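Local coordinates for protein Esterase/lipase (Lactobacillus rhamnosus, PDB 4N5H) that probably hydrolyses ester bonds, and may also transfer acyl groups, as a member of the alpha/beta hydrolase family, at residues A59-N63 with A64-T68; S127-G130 with P131-G134; L298-F301 with D302-K306. The protein carries 1 engineered substitution. All blocks are in the same frame, centred on the assembly; numbering follows the deposited sequence.

The three contacts lie on neighbouring elements of one alpha/beta hydrolase fold. Interactions 1 and 2 touch, their centres about 12 Å apart: Met66 N lies 2.9 Å from Gly134 O, and Arg61 NH1 lies 3.0 Å from Arg133 O, both probable hydrogen bonds. Interaction 3 meets interaction 1 from the helical layer, where Phe301 CZ comes to 3.4 Å from Thr68 O and the ring also packs on Pro67. Interactions 2 and 3 do not touch; their nearest atoms are about 11 Å apart. Calcium binds at Thr65 in interaction 1. Strand 140-145, which leads to the probable nucleophile elbow, is in contact with the helix of interaction 3.

Interaction 1 (A59-N63 with A64-T68); sequences AKRRN and ATMPT. With CA (calcium ion), chain F.
Arg61 and Met66 meet across the short connection that carries the chain from strand 52-58 into strand 66-72, in the central sheet of the alpha/beta hydrolase fold. The apolar contact comes first. Arg61 is extended from CG to NE, and its chain crosses that of Met66 at about a right angle, CD resting 3.7 Å from Met66 CE. Met66 turns its methyl to this place through the bend at its last torsion (chi3 -81°). Next along the turn, Asn63 CB sits 3.3 Å from Thr65 O.

Water supplies the polar links. One molecule accepts from Arg61 NH1 at 2.6 Å and donates to Ala64 O, so the guanidinium reaches the turn indirectly, while NH1 also bonds to Arg133 O and the group makes a cation-pi contact with Tyr57. A second water donates to Asn63 OD1 at 3.0 Å and, weakly, to Thr65 O.

The third kind is metal binding at the surface. Thr65 grips the calcium ion with both its carbonyl and its hydroxyl, and three waters add to the coordination. With OG1 between the backbone N and the carbonyl carbon (chi1 70°), the hydroxyl lies on the same side as the carbonyl O, and both reach the calcium, Thr65 OG1 at 2.5 Å and Thr65 O at 2.8 Å.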
loop_
_atom_site.group_PDB
_atom_site.type_symbol
_atom_site.label_atom_id
_atom_site.label_comp_id
_atom_site.label_asym_id
_atom_site.label_seq_id
_atom_site.Cartn_x
_atom_site.Cartn_y
_atom_site.Cartn_z
ATOM N N ALA A 59 13.404 -10.552 -14.023
ATOM C CA ALA A 59 12.188 -10.671 -14.803
ATOM C C ALA A 59 12.391 -11.173 -16.216
ATOM O O ALA A 59 11.529 -11.893 -16.670
ATOM C CB ALA A 59 11.408 -9.377 -14.784
ATOM N N LYS A 60 13.453 -10.835 -16.880
ATOM C CA LYS A 60 13.720 -11.398 -18.210
ATOM C C LYS A 60 14.971 -12.201 -18.104
ATOM O O LYS A 60 16.024 -11.641 -17.813
ATOM C CB LYS A 60 13.917 -10.199 -19.189
ATOM N N ARG A 61 14.901 -13.513 -18.263
ATOM C CA ARG A 61 16.105 -14.365 -18.121
ATOM C C ARG A 61 16.911 -14.446 -19.442
ATOM O O ARG A 61 16.339 -14.821 -20.439
ATOM C CB ARG A 61 15.704 -15.801 -17.785
ATOM C CG ARG A 61 14.650 -15.874 -16.729
ATOM C CD ARG A 61 14.420 -17.304 -16.212
ATOM N NE ARG A 61 13.440 -17.159 -15.176
ATOM C CZ ARG A 61 13.032 -18.115 -14.356
ATOM N NH1 ARG A 61 13.578 -19.334 -14.441
ATOM N NH2 ARG A 61 12.092 -17.814 -13.453
ATOM N N ARG A 62 18.199 -14.154 -19.426
ATOM C CA ARG A 62 19.046 -14.347 -20.606
ATOM C C ARG A 62 19.054 -15.809 -21.019
ATOM O O ARG A 62 19.004 -16.150 -22.185
ATOM C CB ARG A 62 20.489 -13.919 -20.290
ATOM C CG ARG A 62 20.958 -12.638 -20.964
ATOM C CD ARG A 62 20.003 -11.449 -20.777
ATOM N NE ARG A 62 20.227 -10.414 -21.805
ATOM C CZ ARG A 62 20.653 -9.159 -21.600
ATOM N NH1 ARG A 62 20.910 -8.700 -20.376
ATOM N NH2 ARG A 62 20.820 -8.343 -22.641
ATOM N N ASN A 63 19.117 -16.658 -20.009
ATOM C CA ASN A 63 19.297 -18.110 -20.133
ATOM C C ASN A 63 18.257 -18.887 -19.326
ATOM O O ASN A 63 17.707 -18.344 -18.395
ATOM C CB ASN A 63 20.636 -18.450 -19.515
ATOM C CG ASN A 63 21.785 -17.838 -20.277
ATOM O OD1 ASN A 63 22.297 -16.774 -19.913
ATOM N ND2 ASN A 63 22.161 -18.476 -21.354
ATOM N N ALA A 64 18.090 -20.177 -19.649
ATOM C CA ALA A 64 17.153 -21.089 -18.987
ATOM C C ALA A 64 17.613 -21.319 -17.530
ATOM O O ALA A 64 16.794 -21.646 -16.670
ATOM C CB ALA A 64 17.078 -22.454 -19.699
ATOM N N THR A 65 18.906 -21.369 -17.295
ATOM C CA THR A 65 19.445 -21.520 -15.947
ATOM C C THR A 65 20.402 -20.386 -15.712
ATOM O O THR A 65 21.021 -19.932 -16.647
ATOM C CB THR A 65 20.080 -22.918 -15.623
ATOM O OG1 THR A 65 21.303 -23.112 -16.326
ATOM C CG2 THR A 65 19.043 -24.009 -16.024
ATOM N N MET A 66 20.489 -19.927 -14.466
ATOM C CA MET A 66 21.350 -18.866 -14.048
ATOM C C MET A 66 22.172 -19.309 -12.834
ATOM O O MET A 66 21.726 -20.154 -12.085
ATOM C CB MET A 66 20.476 -17.683 -13.641
ATOM C CG MET A 66 19.751 -17.160 -14.890
ATOM S SD MET A 66 18.481 -16.075 -14.325
ATOM C CE MET A 66 17.312 -17.206 -13.912
ATOM N N PRO A 67 23.401 -18.786 -12.648
ATOM C CA PRO A 67 24.151 -19.102 -11.483
ATOM C C PRO A 67 23.334 -18.812 -10.196
ATOM O O PRO A 67 22.531 -17.848 -10.193
ATOM C CB PRO A 67 25.424 -18.268 -11.597
ATOM C CG PRO A 67 25.500 -17.934 -13.070
ATOM C CD PRO A 67 24.076 -17.792 -13.501
ATOM N N THR A 68 23.612 -19.592 -9.182
ATOM C CA THR A 68 22.831 -19.595 -7.959
ATOM C C THR A 68 23.428 -18.764 -6.848
ATOM O O THR A 68 24.645 -18.865 -6.561
ATOM C CB THR A 68 22.660 -21.029 -7.510
ATOM O OG1 THR A 68 21.850 -21.769 -8.464
ATOM C CG2 THR A 68 21.943 -21.138 -6.141
HETATM CA CA CA F . 22.899 -21.753 -17.588
HETATM O O HOH W 1 14.339 -20.636 -16.526
HETATM O O HOH W 2 23.026 -17.098 -17.004
HETATM O O HOH W 3 23.697 -24.226 -17.255
HETATM O O HOH W 4 24.398 -20.807 -15.774
HETATM O O HOH W 5 23.916 -19.573 -18.020
#

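Interaction 2 (S127-G130 with P131-G134); sequences SHFG and PQRG
Arg133 folds back over the carbonyls of Phe129 and Gly130 where the chain leaves helix 112-129 and heads for strand 135-136. Its own backbone is tied in first: Arg133 N donates to Gly130 O at 2.9 Å, closing a turn through Pro131 and Gln132. From CB, which passes alongside Gly130 O, a first torsion of 72° places CG between the backbone N and the carbonyl carbon, 3.4 Å from Gly130 O. CD comes next, beside Phe129 O, and the bend at chi3 then swings NE onto that same oxygen. This bond is short and almost straight, NE to Phe129 O 2.8 Å with an N-H...O angle of 174°; the acceptor lies near the guanidinium plane, although NE itself approaches from above the carbonyl plane.

At the tip the two nitrogens diverge. NH2 donates to Gln132 OE1 at 2.9 Å and forms a salt bridge with Glu289 of the second subunit, whereas NH1 bonds to Tyr41 OH. Cut back to an alanine, this position would probably leave Phe129 O without its NE donor and Glu289 of the second subunit without its charged mate, and set the Gln132 amide free to turn.

Gln132 in turn runs side by side with Phe129, the ring and amide planes only 17° apart, and sets OE1 at the ring edge, 3.5 Å from CD2. The ring of Phe129 also makes an edge-to-face contact with His275 of the second subunit. The arrangement is a helix-to-strand turn in the beta-alpha-beta crossover from strand 98-102 through helix 112-129 to strands 135-136 and 140-145, parallel strands of the alpha/beta hydrolase sheet, with Arg133 extending it to the subunit interface.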
loop_
_atom_site.group_PDB
_atom_site.type_symbol
_atom_site.label_atom_id
_atom_site.label_comp_id
_atom_site.label_asym_id
_atom_site.label_seq_id
_atom_site.Cartn_x
_atom_site.Cartn_y
_atom_site.Cartn_z
ATOM N N SER A 127 18.353 -28.734 -4.278
ATOM C CA SER A 127 19.037 -29.712 -5.126
ATOM C C SER A 127 18.038 -30.562 -5.889
ATOM O O SER A 127 18.343 -30.991 -6.966
ATOM C CB SER A 127 19.972 -30.617 -4.270
ATOM O OG SER A 127 19.248 -31.565 -3.537
ATOM N N HIS A 128 16.836 -30.814 -5.372
ATOM C CA HIS A 128 15.800 -31.607 -6.025
ATOM C C HIS A 128 14.996 -30.771 -7.050
ATOM O O HIS A 128 14.628 -31.280 -8.130
ATOM C CB HIS A 128 14.803 -32.164 -4.995
ATOM C CG HIS A 128 15.423 -33.116 -4.034
ATOM N ND1 HIS A 128 14.902 -33.378 -2.762
ATOM C CD2 HIS A 128 16.581 -33.765 -4.096
ATOM C CE1 HIS A 128 15.640 -34.303 -2.189
ATOM N NE2 HIS A 128 16.676 -34.543 -2.968
ATOM N N PHE A 129 14.653 -29.529 -6.691
ATOM C CA PHE A 129 13.672 -28.738 -7.406
ATOM C C PHE A 129 14.199 -27.513 -8.107
ATOM O O PHE A 129 13.516 -26.871 -8.910
ATOM C CB PHE A 129 12.481 -28.430 -6.431
ATOM C CG PHE A 129 11.897 -29.657 -5.848
ATOM C CD1 PHE A 129 12.045 -29.907 -4.523
ATOM C CD2 PHE A 129 11.318 -30.629 -6.642
ATOM C CE1 PHE A 129 11.624 -31.080 -3.922
ATOM C CE2 PHE A 129 10.868 -31.796 -6.061
ATOM C CZ PHE A 129 11.011 -32.027 -4.689
ATOM N N GLY A 130 15.428 -27.061 -7.780
ATOM C CA GLY A 130 15.958 -25.845 -8.301
ATOM C C GLY A 130 16.226 -25.902 -9.794
ATOM O O GLY A 130 15.784 -24.960 -10.550
ATOM N N PRO A 131 16.965 -26.908 -10.213
ATOM C CA PRO A 131 17.299 -26.879 -11.675
ATOM C C PRO A 131 16.148 -26.817 -12.631
ATOM O O PRO A 131 16.241 -26.145 -13.662
ATOM C CB PRO A 131 18.124 -28.149 -11.852
ATOM C CG PRO A 131 18.805 -28.312 -10.554
ATOM C CD PRO A 131 17.726 -27.926 -9.509
ATOM N N GLN A 132 15.059 -27.495 -12.320
ATOM C CA GLN A 132 13.880 -27.467 -13.192
ATOM C C GLN A 132 13.274 -26.090 -13.335
ATOM O O GLN A 132 12.506 -25.885 -14.260
ATOM C CB GLN A 132 12.892 -28.473 -12.744
ATOM C CG GLN A 132 12.120 -28.123 -11.638
ATOM C CD GLN A 132 11.337 -29.357 -11.014
ATOM O OE1 GLN A 132 11.174 -29.362 -9.848
ATOM N NE2 GLN A 132 10.861 -30.343 -11.813
ATOM N N ARG A 133 13.583 -25.156 -12.390
ATOM C CA ARG A 133 13.013 -23.815 -12.445
ATOM C C ARG A 133 14.036 -22.716 -12.577
ATOM O O ARG A 133 13.745 -21.521 -12.385
ATOM C CB ARG A 133 12.075 -23.615 -11.234
ATOM C CG ARG A 133 12.754 -23.474 -9.930
ATOM C CD ARG A 133 11.773 -23.745 -8.724
ATOM N NE ARG A 133 11.368 -25.146 -8.708
ATOM C CZ ARG A 133 10.161 -25.622 -8.584
ATOM N NH1 ARG A 133 9.114 -24.820 -8.274
ATOM N NH2 ARG A 133 10.003 -26.898 -8.726
ATOM N N GLY A 134 15.260 -23.054 -13.024
ATOM C CA GLY A 134 16.237 -22.033 -13.319
ATOM C C GLY A 134 17.506 -21.948 -12.576
ATOM O O GLY A 134 18.382 -21.114 -12.911
#

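Interaction 3 (L298-F301 with D302-K306); sequences LRTF and DALSK
Leu298 O to Asp302 N, Arg299 O to Ala303 N, Thr300 O to Leu304 N and Phe301 O to Ser305 N are successive i to i+4 bonds of a regular alpha-helix, the first of them 2.8 Å long. This is part of helix 288-311, which packs against the central sheet of the alpha/beta hydrolase fold.

On one flank Arg299 and Asp302 lie side by side and form a salt bridge, NE to OD2 2.9 Å. Bends at chi2 (-52°) and chi3 (85°) curl the arginine back so that the carboxylate oxygen stands near the guanidinium plane, yet NE meets OD2 from above the carboxylate plane. NH2 adds only a weak bond to the same oxygen. Tyr97 OH ties the pair to the loop beyond, bonding to both Arg299 NH2 and Asp302 OD1.

The side facing the sheet is largely apolar. A first torsion of 172° swings the Phe301 ring clear of its own N and onto the sheet, where the side chain packs on Leu141 and Leu179, the latter also touched by Thr300 and Leu304. Those two point the same way, Thr300 CG2 lying 4.2 Å from Leu304 CD1.

Ser305 adds a polar contact in this buried part. Its OG is 3.5 Å from Phe301 CE1 and turns back along the helix to donate to Phe301 O at 3.0 Å, giving that carbonyl a second donor, above its plane, besides Ser305 N.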
loop_
_atom_site.group_PDB
_atom_site.type_symbol
_atom_site.label_atom_id
_atom_site.label_comp_id
_atom_site.label_asym_id
_atom_site.label_seq_id
_atom_site.Cartn_x
_atom_site.Cartn_y
_atom_site.Cartn_z
ATOM N N LEU A 298 29.630 -10.447 -6.580
ATOM C CA LEU A 298 29.103 -11.220 -7.721
ATOM C C LEU A 298 30.234 -11.403 -8.750
ATOM O O LEU A 298 30.344 -12.508 -9.358
ATOM C CB LEU A 298 27.890 -10.571 -8.360
ATOM C CG LEU A 298 26.678 -10.605 -7.401
ATOM C CD1 LEU A 298 25.602 -9.727 -8.057
ATOM C CD2 LEU A 298 26.151 -12.011 -7.126
ATOM N N ARG A 299 31.071 -10.382 -8.883
ATOM C CA ARG A 299 32.214 -10.540 -9.832
ATOM C C ARG A 299 33.267 -11.538 -9.339
ATOM O O ARG A 299 33.861 -12.254 -10.185
ATOM C CB ARG A 299 32.864 -9.223 -10.169
ATOM C CG ARG A 299 32.000 -8.266 -10.968
ATOM C CD ARG A 299 31.377 -8.835 -12.240
ATOM N NE ARG A 299 30.075 -9.590 -12.156
ATOM C CZ ARG A 299 28.882 -9.021 -12.117
ATOM N NH1 ARG A 299 28.819 -7.661 -12.090
ATOM N NH2 ARG A 299 27.750 -9.728 -12.098
ATOM N N THR A 300 33.512 -11.628 -8.032
ATOM C CA THR A 300 34.406 -12.598 -7.485
ATOM C C THR A 300 33.834 -13.978 -7.782
ATOM O O THR A 300 34.579 -14.928 -8.204
ATOM C CB THR A 300 34.568 -12.358 -5.997
ATOM O OG1 THR A 300 35.091 -11.048 -5.811
ATOM C CG2 THR A 300 35.491 -13.397 -5.310
ATOM N N PHE A 301 32.532 -14.123 -7.525
ATOM C CA PHE A 301 31.813 -15.388 -7.787
ATOM C C PHE A 301 31.962 -15.784 -9.250
ATOM O O PHE A 301 32.252 -16.921 -9.572
ATOM C CB PHE A 301 30.325 -15.186 -7.389
ATOM C CG PHE A 301 29.383 -16.288 -7.754
ATOM C CD1 PHE A 301 29.740 -17.613 -7.652
ATOM C CD2 PHE A 301 28.053 -15.987 -8.059
ATOM C CE1 PHE A 301 28.809 -18.594 -7.906
ATOM C CE2 PHE A 301 27.095 -16.992 -8.313
ATOM C CZ PHE A 301 27.505 -18.302 -8.276
ATOM N N ASP A 302 31.717 -14.850 -10.109
ATOM C CA ASP A 302 31.773 -15.099 -11.568
ATOM C C ASP A 302 33.203 -15.497 -11.953
ATOM O O ASP A 302 33.357 -16.397 -12.798
ATOM C CB ASP A 302 31.457 -13.842 -12.361
ATOM C CG ASP A 302 29.983 -13.420 -12.300
ATOM O OD1 ASP A 302 29.118 -14.205 -11.845
ATOM O OD2 ASP A 302 29.710 -12.366 -12.881
ATOM N N ALA A 303 34.196 -14.859 -11.386
ATOM C CA ALA A 303 35.583 -15.204 -11.745
ATOM C C ALA A 303 35.940 -16.647 -11.326
ATOM O O ALA A 303 36.533 -17.394 -12.090
ATOM C CB ALA A 303 36.534 -14.222 -11.170
ATOM N N LEU A 304 35.504 -17.060 -10.119
ATOM C CA LEU A 304 35.710 -18.369 -9.587
ATOM C C LEU A 304 34.933 -19.361 -10.431
ATOM O O LEU A 304 35.451 -20.479 -10.650
ATOM C CB LEU A 304 35.395 -18.480 -8.161
ATOM C CG LEU A 304 36.306 -17.752 -7.234
ATOM C CD1 LEU A 304 35.739 -17.513 -5.833
ATOM C CD2 LEU A 304 37.637 -18.517 -7.113
ATOM N N SER A 305 33.719 -18.987 -10.910
ATOM C CA SER A 305 32.883 -19.868 -11.715
ATOM C C SER A 305 33.569 -20.138 -13.076
ATOM O O SER A 305 33.496 -21.252 -13.572
ATOM C CB SER A 305 31.521 -19.276 -11.954
ATOM O OG SER A 305 30.817 -19.254 -10.696
ATOM N N LYS A 306 34.108 -19.077 -13.665
ATOM C CA LYS A 306 34.766 -19.151 -14.984
ATOM C C LYS A 306 35.992 -20.024 -14.870
ATOM O O LYS A 306 36.322 -20.821 -15.759
ATOM C CB LYS A 306 35.202 -17.752 -15.459
ATOM C CG LYS A 306 34.059 -16.943 -16.100
#